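Local coordinates for protein bottromycin amidohydrolase (Streptomyces purpureus, PDB 6I5S) that probably acts as the zinc-dependent, thiazoline-specific amidohydrolase that serves as gatekeeper of bottromycin biosynthesis, at residues L28-A32 against R133-L137; R342-G346 against K379-A383; A291-A296 against R441-L447; E52-P56 against A80-Y85; A252-H256 against R328-I332. All blocks are in the same frame, centred on the assembly; numbering follows the deposited sequence.

Contact 1: L28-A32 against R133-L137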
# COMPACT_ATOMS: atom_id res chain seq x y z
N LEU A 28 10.59 2.65 17.87
CA LEU A 28 10.92 3.30 16.60
C LEU A 28 11.80 4.53 16.86
O LEU A 28 12.71 4.82 16.07
CB LEU A 28 9.65 3.68 15.84
CG LEU A 28 8.69 2.54 15.47
CD1 LEU A 28 7.54 3.11 14.78
CD2 LEU A 28 9.40 1.61 14.54
N GLU A 29 11.60 5.20 17.99
CA GLU A 29 12.50 6.32 18.37
C GLU A 29 13.91 5.85 18.66
O GLU A 29 14.87 6.47 18.20
CB GLU A 29 11.93 7.05 19.57
CG GLU A 29 10.68 7.82 19.22
CD GLU A 29 10.16 8.72 20.37
OE1 GLU A 29 10.65 8.62 21.51
OE2 GLU A 29 9.25 9.54 20.11
N ARG A 30 14.05 4.72 19.38
CA ARG A 30 15.39 4.19 19.69
C ARG A 30 16.12 3.79 18.42
O ARG A 30 17.31 4.05 18.28
CB ARG A 30 15.30 2.98 20.62
CG ARG A 30 15.00 3.33 22.08
CD ARG A 30 15.17 2.09 23.04
NE ARG A 30 14.41 0.93 22.57
CZ ARG A 30 13.16 0.65 22.93
NH1 ARG A 30 12.52 1.43 23.78
NH2 ARG A 30 12.55 -0.42 22.43
N LEU A 31 15.41 3.14 17.50
CA LEU A 31 16.01 2.72 16.24
C LEU A 31 16.49 3.91 15.41
O LEU A 31 17.44 3.75 14.63
CB LEU A 31 15.00 1.85 15.44
CG LEU A 31 14.76 0.50 16.12
CD1 LEU A 31 13.49 -0.15 15.53
CD2 LEU A 31 15.95 -0.47 15.99
N ALA A 32 15.89 5.11 15.58
CA ALA A 32 16.27 6.25 14.76
C ALA A 32 17.61 6.82 15.18
O ALA A 32 18.17 7.66 14.48
CB ALA A 32 15.17 7.29 14.81
N ARG A 133 14.11 12.58 11.16
CA ARG A 133 14.78 11.35 11.63
C ARG A 133 14.61 11.14 13.13
O ARG A 133 15.55 10.73 13.82
CB ARG A 133 16.25 11.37 11.23
CG ARG A 133 16.37 11.19 9.74
CD ARG A 133 17.80 11.35 9.25
NE ARG A 133 17.95 10.82 7.89
CZ ARG A 133 19.10 10.83 7.21
NH1 ARG A 133 20.19 11.37 7.76
NH2 ARG A 133 19.17 10.31 6.00
N HIS A 134 13.41 11.42 13.65
CA HIS A 134 13.11 11.22 15.07
C HIS A 134 12.54 9.85 15.39
O HIS A 134 12.52 9.48 16.58
CB HIS A 134 12.12 12.27 15.56
CG HIS A 134 12.71 13.63 15.66
ND1 HIS A 134 14.06 13.86 15.88
CD2 HIS A 134 12.13 14.85 15.55
CE1 HIS A 134 14.28 15.17 15.93
NE2 HIS A 134 13.13 15.79 15.74
N ALA A 135 12.08 9.10 14.38
CA ALA A 135 11.63 7.73 14.54
C ALA A 135 11.80 7.05 13.20
O ALA A 135 11.71 7.69 12.15
CB ALA A 135 10.17 7.67 14.97
N VAL A 136 12.00 5.74 13.23
CA VAL A 136 12.08 4.95 12.02
C VAL A 136 10.66 4.65 11.56
O VAL A 136 9.90 4.00 12.29
CB VAL A 136 12.85 3.65 12.28
CG1 VAL A 136 12.88 2.79 11.05
CG2 VAL A 136 14.28 3.99 12.62
N LEU A 137 10.30 5.14 10.38
CA LEU A 137 8.95 4.85 9.90
C LEU A 137 8.93 4.95 8.37
O LEU A 137 9.85 5.51 7.75
CB LEU A 137 7.92 5.77 10.56
CG LEU A 137 8.28 7.22 10.77
CD1 LEU A 137 8.83 7.79 9.53
CD2 LEU A 137 7.05 7.97 11.22
O HOH W 1 18.08 10.75 14.36

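Contact 2: R342-G346 against K379-A383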
# COMPACT_ATOMS: atom_id res chain seq x y z
N ARG A 342 -0.22 0.36 -15.87
CA ARG A 342 0.89 0.35 -14.92
C ARG A 342 0.28 -0.05 -13.59
O ARG A 342 -0.27 0.77 -12.85
CB ARG A 342 1.63 1.71 -14.91
CG ARG A 342 2.26 2.04 -16.27
CD ARG A 342 2.90 3.44 -16.32
NE ARG A 342 4.17 3.36 -15.61
CZ ARG A 342 5.01 4.38 -15.49
NH1 ARG A 342 4.74 5.55 -16.05
NH2 ARG A 342 6.13 4.23 -14.81
N LEU A 343 0.45 -1.30 -13.23
CA LEU A 343 -0.18 -1.79 -12.01
C LEU A 343 0.60 -1.35 -10.77
O LEU A 343 1.80 -1.11 -10.81
CB LEU A 343 -0.27 -3.30 -12.02
CG LEU A 343 -1.29 -3.88 -12.97
CD1 LEU A 343 -1.14 -5.45 -12.93
CD2 LEU A 343 -2.66 -3.51 -12.62
N LEU A 344 -0.14 -1.26 -9.67
CA LEU A 344 0.39 -0.91 -8.34
C LEU A 344 -0.10 -1.94 -7.35
O LEU A 344 -1.14 -2.61 -7.55
CB LEU A 344 -0.09 0.52 -7.90
CG LEU A 344 0.25 1.65 -8.86
CD1 LEU A 344 -0.54 2.92 -8.47
CD2 LEU A 344 1.76 1.92 -8.76
N VAL A 345 0.63 -2.07 -6.26
CA VAL A 345 0.32 -3.03 -5.21
C VAL A 345 -0.20 -2.26 -4.02
O VAL A 345 0.58 -1.63 -3.29
CB VAL A 345 1.55 -3.86 -4.81
CG1 VAL A 345 1.15 -4.85 -3.82
CG2 VAL A 345 2.21 -4.51 -6.00
N GLY A 346 -1.52 -2.26 -3.82
CA GLY A 346 -2.12 -1.60 -2.69
C GLY A 346 -3.10 -2.55 -2.02
O GLY A 346 -3.58 -3.50 -2.64
N LYS A 379 8.14 -4.57 -10.16
CA LYS A 379 8.01 -3.22 -10.71
C LYS A 379 6.79 -2.51 -10.13
O LYS A 379 6.87 -1.33 -9.78
CB LYS A 379 7.93 -3.28 -12.24
CG LYS A 379 7.91 -1.94 -12.89
CD LYS A 379 7.89 -2.02 -14.43
CE LYS A 379 8.14 -0.62 -15.04
NZ LYS A 379 8.11 -0.61 -16.52
N ALA A 380 5.65 -3.18 -10.05
CA ALA A 380 4.46 -2.61 -9.43
C ALA A 380 4.67 -2.25 -7.95
O ALA A 380 4.11 -1.26 -7.47
CB ALA A 380 3.32 -3.61 -9.52
N ALA A 381 5.48 -3.03 -7.23
CA ALA A 381 5.70 -2.85 -5.81
C ALA A 381 6.66 -1.71 -5.55
O ALA A 381 6.70 -1.16 -4.44
CB ALA A 381 6.27 -4.17 -5.20
N THR A 382 7.42 -1.31 -6.56
CA THR A 382 8.51 -0.38 -6.34
C THR A 382 8.55 0.74 -7.38
O THR A 382 7.99 1.81 -7.13
CB THR A 382 9.88 -1.12 -6.29
OG1 THR A 382 10.16 -1.84 -7.51
CG2 THR A 382 9.93 -2.09 -5.13
N ALA A 383 9.32 0.56 -8.46
CA ALA A 383 9.56 1.62 -9.44
C ALA A 383 8.29 2.34 -9.91
O ALA A 383 8.27 3.56 -10.04
CB ALA A 383 10.29 1.03 -10.65
O HOH W 2 2.69 -0.35 -5.30

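Contact 3: A291-A296 against R441-L447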
# COMPACT_ATOMS: atom_id res chain seq x y z
N ALA A 291 -7.25 -15.32 16.02
CA ALA A 291 -5.90 -14.78 16.21
C ALA A 291 -5.74 -13.45 15.49
O ALA A 291 -5.19 -12.50 16.05
CB ALA A 291 -4.86 -15.80 15.74
N VAL A 292 -6.28 -13.34 14.26
CA VAL A 292 -6.15 -12.07 13.54
C VAL A 292 -6.99 -10.99 14.20
O VAL A 292 -6.58 -9.84 14.29
CB VAL A 292 -6.51 -12.24 12.05
CG1 VAL A 292 -6.40 -10.87 11.37
CG2 VAL A 292 -5.58 -13.16 11.40
N LEU A 293 -8.18 -11.34 14.70
CA LEU A 293 -8.96 -10.36 15.44
C LEU A 293 -8.23 -9.87 16.68
O LEU A 293 -8.34 -8.70 17.05
CB LEU A 293 -10.31 -10.94 15.83
CG LEU A 293 -11.34 -11.09 14.75
CD1 LEU A 293 -12.48 -12.01 15.25
CD2 LEU A 293 -11.87 -9.72 14.36
N GLN A 294 -7.53 -10.77 17.39
CA GLN A 294 -6.76 -10.34 18.54
C GLN A 294 -5.68 -9.35 18.12
O GLN A 294 -5.33 -8.43 18.88
CB GLN A 294 -6.14 -11.56 19.23
CG GLN A 294 -5.42 -11.26 20.52
CD GLN A 294 -6.34 -10.68 21.57
OE1 GLN A 294 -7.23 -11.37 22.08
NE2 GLN A 294 -6.15 -9.42 21.89
N ALA A 295 -5.17 -9.50 16.90
CA ALA A 295 -4.07 -8.66 16.42
C ALA A 295 -4.55 -7.30 15.94
O ALA A 295 -3.73 -6.37 15.86
CB ALA A 295 -3.33 -9.38 15.30
N ALA A 296 -5.84 -7.16 15.70
CA ALA A 296 -6.43 -5.91 15.27
C ALA A 296 -6.34 -4.89 16.40
O ALA A 296 -6.41 -5.23 17.58
CB ALA A 296 -7.89 -6.09 14.88
N ARG A 441 4.76 -5.70 18.02
CA ARG A 441 3.49 -5.29 17.39
C ARG A 441 2.37 -6.25 17.77
O ARG A 441 1.23 -5.84 18.04
CB ARG A 441 3.68 -5.23 15.86
CG ARG A 441 2.57 -5.91 14.98
CD ARG A 441 1.45 -5.08 14.98
NE ARG A 441 0.35 -5.50 14.09
CZ ARG A 441 -0.82 -5.89 14.51
NH1 ARG A 441 -1.04 -6.14 15.82
NH2 ARG A 441 -1.78 -6.04 13.62
N LEU A 442 2.67 -7.55 17.83
CA LEU A 442 1.64 -8.54 18.20
C LEU A 442 1.33 -8.49 19.69
O LEU A 442 0.16 -8.49 20.07
CB LEU A 442 2.08 -9.96 17.79
CG LEU A 442 2.32 -10.13 16.29
CD1 LEU A 442 2.99 -11.46 16.03
CD2 LEU A 442 1.01 -10.02 15.49
N SER A 443 2.38 -8.46 20.54
CA SER A 443 2.19 -8.48 21.99
C SER A 443 1.39 -7.27 22.44
O SER A 443 0.52 -7.38 23.31
CB SER A 443 3.54 -8.50 22.74
OG SER A 443 4.34 -9.57 22.35
N ALA A 444 1.66 -6.11 21.85
CA ALA A 444 0.96 -4.88 22.22
C ALA A 444 -0.52 -4.97 21.94
O ALA A 444 -1.32 -4.34 22.65
CB ALA A 444 1.56 -3.70 21.45
N ALA A 445 -0.91 -5.74 20.94
CA ALA A 445 -2.31 -5.97 20.63
C ALA A 445 -2.90 -7.13 21.41
O ALA A 445 -4.10 -7.39 21.31
CB ALA A 445 -2.46 -6.21 19.14
N GLY A 446 -2.09 -7.85 22.18
CA GLY A 446 -2.61 -8.93 23.01
C GLY A 446 -2.46 -10.31 22.44
O GLY A 446 -3.02 -11.25 23.00
N LEU A 447 -1.78 -10.47 21.32
CA LEU A 447 -1.59 -11.78 20.73
C LEU A 447 -0.20 -12.28 21.08
O LEU A 447 0.77 -11.54 20.95
CB LEU A 447 -1.76 -11.72 19.21
CG LEU A 447 -1.67 -13.10 18.55
CD1 LEU A 447 -2.83 -13.94 18.93
CD2 LEU A 447 -1.63 -12.90 17.03

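Contact 4: E52-P56 against A80-Y85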
# COMPACT_ATOMS: atom_id res chain seq x y z
N GLU A 52 16.06 -9.28 -12.96
CA GLU A 52 17.42 -9.80 -13.07
C GLU A 52 18.34 -9.08 -12.08
O GLU A 52 18.04 -7.99 -11.58
CB GLU A 52 17.95 -9.64 -14.48
CG GLU A 52 17.60 -10.81 -15.39
CD GLU A 52 16.95 -10.39 -16.69
OE1 GLU A 52 17.20 -9.25 -17.14
OE2 GLU A 52 16.18 -11.19 -17.26
N THR A 53 19.49 -9.71 -11.81
CA THR A 53 20.39 -9.29 -10.74
C THR A 53 21.69 -8.76 -11.32
O THR A 53 22.34 -9.44 -12.10
CB THR A 53 20.66 -10.47 -9.81
OG1 THR A 53 19.41 -11.05 -9.44
CG2 THR A 53 21.43 -10.03 -8.56
N ALA A 54 22.10 -7.57 -10.90
CA ALA A 54 23.37 -7.03 -11.34
C ALA A 54 24.53 -7.84 -10.74
O ALA A 54 24.34 -8.57 -9.77
CB ALA A 54 23.50 -5.56 -10.94
N PRO A 55 25.73 -7.71 -11.29
CA PRO A 55 26.86 -8.41 -10.71
C PRO A 55 27.09 -7.94 -9.28
O PRO A 55 26.61 -6.87 -8.88
CB PRO A 55 28.03 -8.05 -11.63
CG PRO A 55 27.60 -6.88 -12.41
CD PRO A 55 26.11 -7.04 -12.54
N PRO A 56 27.81 -8.72 -8.48
CA PRO A 56 27.95 -8.38 -7.06
C PRO A 56 28.74 -7.09 -6.90
O PRO A 56 29.84 -6.95 -7.44
CB PRO A 56 28.71 -9.59 -6.49
CG PRO A 56 29.35 -10.22 -7.62
CD PRO A 56 28.49 -9.98 -8.81
N ALA A 80 32.91 -13.40 -7.48
CA ALA A 80 32.49 -13.26 -6.09
C ALA A 80 31.03 -13.68 -5.90
O ALA A 80 30.16 -13.19 -6.63
CB ALA A 80 32.66 -11.83 -5.62
N PRO A 81 30.71 -14.54 -4.93
CA PRO A 81 29.30 -14.87 -4.68
C PRO A 81 28.54 -13.69 -4.10
O PRO A 81 29.13 -12.73 -3.58
CB PRO A 81 29.35 -16.02 -3.69
CG PRO A 81 30.69 -15.91 -3.02
CD PRO A 81 31.63 -15.30 -4.03
N TYR A 82 27.21 -13.77 -4.18
CA TYR A 82 26.37 -12.75 -3.57
C TYR A 82 26.24 -13.04 -2.08
O TYR A 82 25.93 -14.17 -1.69
CB TYR A 82 24.98 -12.72 -4.20
CG TYR A 82 24.92 -12.33 -5.66
CD1 TYR A 82 25.18 -11.02 -6.06
CD2 TYR A 82 24.55 -13.26 -6.63
CE1 TYR A 82 25.11 -10.65 -7.39
CE2 TYR A 82 24.47 -12.90 -7.98
CZ TYR A 82 24.75 -11.59 -8.36
OH TYR A 82 24.67 -11.23 -9.70
N ASP A 83 26.47 -12.03 -1.25
CA ASP A 83 26.11 -12.14 0.16
C ASP A 83 24.67 -11.69 0.39
O ASP A 83 24.04 -12.08 1.37
CB ASP A 83 27.01 -11.26 1.03
CG ASP A 83 28.43 -11.81 1.13
OD1 ASP A 83 28.69 -12.92 0.64
OD2 ASP A 83 29.28 -11.09 1.68
N TRP A 84 24.18 -10.83 -0.48
CA TRP A 84 22.87 -10.25 -0.32
C TRP A 84 22.24 -10.08 -1.69
O TRP A 84 22.93 -9.81 -2.68
CB TRP A 84 22.91 -8.87 0.31
CG TRP A 84 23.44 -8.71 1.67
CD1 TRP A 84 24.65 -8.18 2.01
CD2 TRP A 84 22.77 -8.98 2.90
NE1 TRP A 84 24.77 -8.12 3.37
CE2 TRP A 84 23.63 -8.60 3.94
CE3 TRP A 84 21.53 -9.52 3.23
CZ2 TRP A 84 23.30 -8.76 5.27
CZ3 TRP A 84 21.20 -9.66 4.56
CH2 TRP A 84 22.07 -9.27 5.56
N TYR A 85 20.91 -10.19 -1.72
CA TYR A 85 20.09 -9.75 -2.84
C TYR A 85 19.21 -8.61 -2.36
O TYR A 85 18.63 -8.71 -1.27
CB TYR A 85 19.23 -10.90 -3.35
CG TYR A 85 19.98 -12.08 -3.85
CD1 TYR A 85 20.32 -12.20 -5.19
CD2 TYR A 85 20.39 -13.08 -2.99
CE1 TYR A 85 21.05 -13.33 -5.66
CE2 TYR A 85 21.10 -14.20 -3.47
CZ TYR A 85 21.41 -14.29 -4.81
OH TYR A 85 22.13 -15.39 -5.29

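Contact 5: A252-H256 against R328-I332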
# COMPACT_ATOMS: atom_id res chain seq x y z
N ALA A 252 -21.90 -7.32 -14.19
CA ALA A 252 -20.91 -6.45 -14.81
C ALA A 252 -19.87 -7.27 -15.55
O ALA A 252 -19.48 -6.94 -16.68
CB ALA A 252 -20.25 -5.59 -13.73
N LEU A 253 -19.39 -8.34 -14.93
CA LEU A 253 -18.35 -9.14 -15.57
C LEU A 253 -18.93 -9.91 -16.75
O LEU A 253 -18.25 -10.06 -17.77
CB LEU A 253 -17.72 -10.08 -14.55
CG LEU A 253 -16.92 -9.38 -13.45
CD1 LEU A 253 -16.53 -10.30 -12.32
CD2 LEU A 253 -15.68 -8.77 -14.05
N ARG A 254 -20.17 -10.37 -16.63
CA ARG A 254 -20.86 -11.00 -17.76
C ARG A 254 -20.79 -10.10 -18.98
O ARG A 254 -20.55 -10.57 -20.10
CB ARG A 254 -22.31 -11.32 -17.36
CG ARG A 254 -23.33 -11.49 -18.48
CD ARG A 254 -23.09 -12.73 -19.27
NE ARG A 254 -24.19 -13.01 -20.19
CZ ARG A 254 -24.39 -12.39 -21.34
NH1 ARG A 254 -23.56 -11.42 -21.72
NH2 ARG A 254 -25.41 -12.72 -22.12
N HIS A 255 -20.97 -8.78 -18.80
CA HIS A 255 -20.95 -7.83 -19.91
C HIS A 255 -19.57 -7.21 -20.13
O HIS A 255 -19.48 -6.08 -20.61
CB HIS A 255 -22.00 -6.73 -19.69
CG HIS A 255 -23.41 -7.24 -19.68
ND1 HIS A 255 -24.04 -7.71 -20.82
CD2 HIS A 255 -24.31 -7.36 -18.67
CE1 HIS A 255 -25.26 -8.11 -20.51
NE2 HIS A 255 -25.45 -7.90 -19.21
N HIS A 256 -18.50 -7.93 -19.81
CA HIS A 256 -17.15 -7.40 -19.95
C HIS A 256 -16.33 -8.27 -20.89
O HIS A 256 -16.41 -9.51 -20.84
CB HIS A 256 -16.48 -7.30 -18.57
CG HIS A 256 -15.13 -6.66 -18.61
ND1 HIS A 256 -13.96 -7.37 -18.78
CD2 HIS A 256 -14.76 -5.36 -18.52
CE1 HIS A 256 -12.93 -6.55 -18.79
NE2 HIS A 256 -13.39 -5.32 -18.63
N ARG A 328 -11.59 -13.43 -11.35
CA ARG A 328 -11.79 -12.75 -12.63
C ARG A 328 -11.30 -11.31 -12.59
O ARG A 328 -10.76 -10.81 -13.58
CB ARG A 328 -13.27 -12.78 -13.04
CG ARG A 328 -13.73 -14.22 -13.40
CD ARG A 328 -15.12 -14.29 -13.98
NE ARG A 328 -15.18 -13.58 -15.24
CZ ARG A 328 -16.30 -13.31 -15.88
NH1 ARG A 328 -17.46 -13.70 -15.37
NH2 ARG A 328 -16.25 -12.64 -17.03
N LEU A 329 -11.50 -10.62 -11.46
CA LEU A 329 -10.92 -9.28 -11.28
C LEU A 329 -9.40 -9.31 -11.42
O LEU A 329 -8.80 -8.43 -12.05
CB LEU A 329 -11.31 -8.71 -9.91
CG LEU A 329 -12.79 -8.38 -9.67
CD1 LEU A 329 -13.00 -7.72 -8.33
CD2 LEU A 329 -13.33 -7.45 -10.73
N GLY A 330 -8.77 -10.36 -10.88
CA GLY A 330 -7.33 -10.47 -11.04
C GLY A 330 -6.94 -10.67 -12.48
O GLY A 330 -5.95 -10.11 -12.94
N ARG A 331 -7.71 -11.48 -13.23
CA ARG A 331 -7.42 -11.64 -14.65
C ARG A 331 -7.62 -10.34 -15.41
O ARG A 331 -6.90 -10.08 -16.38
CB ARG A 331 -8.25 -12.80 -15.23
CG ARG A 331 -7.82 -14.17 -14.63
CD ARG A 331 -8.29 -15.31 -15.51
NE ARG A 331 -9.73 -15.54 -15.40
CZ ARG A 331 -10.29 -16.20 -14.39
NH1 ARG A 331 -9.55 -16.68 -13.40
NH2 ARG A 331 -11.60 -16.37 -14.37
N ILE A 332 -8.56 -9.51 -14.98
CA ILE A 332 -8.73 -8.19 -15.60
C ILE A 332 -7.50 -7.31 -15.35
O ILE A 332 -6.99 -6.66 -16.28
CB ILE A 332 -10.00 -7.50 -15.10
CG1 ILE A 332 -11.23 -8.24 -15.61
CG2 ILE A 332 -10.00 -6.04 -15.57
CD1 ILE A 332 -12.52 -7.73 -15.04

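Contact 1: L28-A32 against R133-L137
Val136 turns its CG1 away from its own backbone N (chi1 177°), which leaves CG2 beside that nitrogen and directed at the last turn of helix 23-31, where it rests on Leu31 CB at 3.6 Å. The same methyl lies alongside the Ala32 backbone N. Leu28, with CG placed beside its own nitrogen (chi1 -60°), stretches its branches past the Val136 carbonyl, and its CD2 comes within 3.3 Å of Val136 O. Ala32 fills the other flank: its CB sits 3.6 Å from Ala135 CA and faces the carbonyl of Arg133. One direct hydrogen bond joins the segments, Val136 N to Leu28 O at 3.1 Å, nearly straight at 162° but arriving from well above the carbonyl plane. Leu28 O also receives a weak bond from Ala32 N and a CA-H contact from Ala135 CA at 3.5 Å. A water lies between Ala32 O and Arg133 O. The contact pins the N-terminal helix on the link that leads from helix 121-132, ended by a Schellman motif at Arg133, into strand 139-142. Outside it, the Arg133 guanidinium forms salt bridges with Asp425 and Asp63. Val136 O, buried under Leu28, has no hydrogen-bond partner in the model, so one polar atom appears to be traded for close apolar cover, while Leu28 O takes on donors from both segments.

Contact 2: R342-G346 against K379-A383
Leu343, in strand 342-343, and Val345, on the chain that leads on to the zinc ligand Asp348, meet Ala380 on the last turn of helix 374-381. The small Ala380 side chain points straight into the junction: its CB lies 3.2 Å from Leu343 O, and Ala380 CA approaches the same oxygen at 3.4 Å in a CA-H contact. Val345 adds a second contact to the same methyl. With CG1 anti to the backbone N (chi1 -177°), CG2 is left beside that nitrogen and touches Ala380 CB at 3.8 Å and Ala381 CB at 4.2 Å. The end of a strand and the chain after it pack on a helix here, as expected in the probable barrel of an amidohydrolase. Strand 268-270 lies along the flank of strand 342-343, and Val345 and Ala381 both form backbone hydrogen bonds with strand 84-95, whose end carries the zinc ligand His94. A water links the two backbones, accepting from Val345 N at 2.9 Å and standing 2.7 Å from Ala380 O, to which it donates. The Arg342 guanidinium is held by salt bridges with Asp384 and Asp387.

Contact 3: A291-A296 against R441-L447
Ala295 CB and Leu447 CD2, 4.3 Å apart, mark the apolar centre, where the end of helix 290-295 meets the end of helix 431-444. Leu442 CD2 borders the same alanine methyl, and Leu447 CD1 reaches along to Ala291 CB at 4.2 Å. The leucine can span both alanines because its CG stands anti to its own nitrogen (chi1 -176°). Further out, the aliphatic part of Gln294 lies on Leu447, CG to CB at 3.9 Å. Its chain then bends at chi2, and NE2 donates to Ala445 O at 2.9 Å, in the carbonyl plane and on a lone pair, with the oxygen also in the plane of the amide. Ala445 precedes Gly446, the positive-phi residue of the Schellman motif that ends helix 431-444. On the other flank Arg441 grips Ala295 O end-on: NH1 bonds at 2.7 Å on a lone pair and NH2 at 3.0 Å from above the carbonyl plane, while the acceptor stays near the guanidinium plane. Side-chain N-H groups of each helix thus serve a backbone carbonyl near the C-terminal end of the other, and a guanidinium placed there would probably be further favoured by the negative pole of helix 290-295.

Contact 4: E52-P56 against A80-Y85
Pro56 and Tyr82 bring the backbones closest, CA to CA at 5.8 Å, and the two runs pass in roughly opposing directions, 134° apart end to end, without regular strand pairing between them. The contact probably lies in the small β-domain that accompanies the catalytic barrel in amidohydrolases; it joins the loop before strand 57-62 to the approach to strand 84-95. Tyr82 carries most of it. With CG beside its own nitrogen (chi1 -65°), the side chain crosses that of Pro56 at about a right angle and carries its hydroxyl end to Ala54. Pro56 CD packs on Tyr82 CE1 at 3.7 Å, and Pro56 CB lies next to CD1 of the same ring. The same proline brings CG to within 3.2 Å of Ala80 O, with the Ala80 methyl a little further off. The Thr53 and Tyr82 side chains approach each other from opposite directions, and Thr53 CG2 is 3.7 Å from Tyr82 CZ; the same methyl reaches Tyr85 CD1 at 4.2 Å. Beyond the segments, the Tyr85 ring has an edge-to-face partner in His408. At the end of Tyr82, the hydroxyl donates to Ala54 O at 2.7 Å; the acceptor lies near the ring plane, while the hydroxyl stands 45° above the plane of the Ala54 carbonyl.

Contact 5: A252-H256 against R328-I332
Leu253 and Arg328 are the nearest pair of backbones, CA to CA at 8.0 Å, where the end of helix 245-254 lies beside a middle turn of helix 316-338; at this separation side chains, not backbones, make most of the contact. Leu253 points into the gap. Its CD2 presses on Ile332 CD1 at 3.5 Å, tighter than an ordinary carbon contact, and also reaches Leu329 CD2 at 4.3 Å. Ile332 CD1 is shared: on its other neighbour, His256, it sits over one face of the imidazole, 4.2 Å from the ring centroid and 23° off the normal, a CH-pi contact. With CG anti to the backbone N (chi1 -175°) the His256 ring is carried toward helix 316-338, where that face meets Ile332. In chain order helix 245-254 follows strand 226-228 and precedes strand 268-270, and helix 316-338 leads into strand 342-343. These three strands form a parallel sheet, so the contact joins two outer helices of what is probably the catalytic (β/α) barrel, with the side chain of Leu329 about 13 Å from a zinc ion. Val234 packs against both Leu253 and Leu329 from a loop. At the exposed side Arg328 runs past Leu253 in the opposite direction. A bend at chi3 lays its guanidinium flat over the leucine, with Leu253 CB 3.6 Å above the plane and toward the rim of the group. From there NH2 makes a weak hydrogen bond to Leu253 O, 3.3 Å long and bent to 127°, while the same oxygen holds His256 N at 3.0 Å.

Following the chain from the N terminus, contact 1 closes the first long loop, bringing helix 23-31 to the link after helix 121-132. Contact 4 is nested within that loop, closing a short excursion, a little over half of it β-strand, about 30 Å from contact 1 between centres. Both are complete before contact 5 opens at helix 245-254. Contact 3 starts at helix 290-295 before contact 5 closes on helix 316-338, so these two cross. Contact 2 then lies nested inside contact 3, joining strand 342-343 to helix 374-381, and follows contact 5 directly along the chain, with nearest atoms about 6 Å apart. Contact 3 closes last, on the end of helix 431-444.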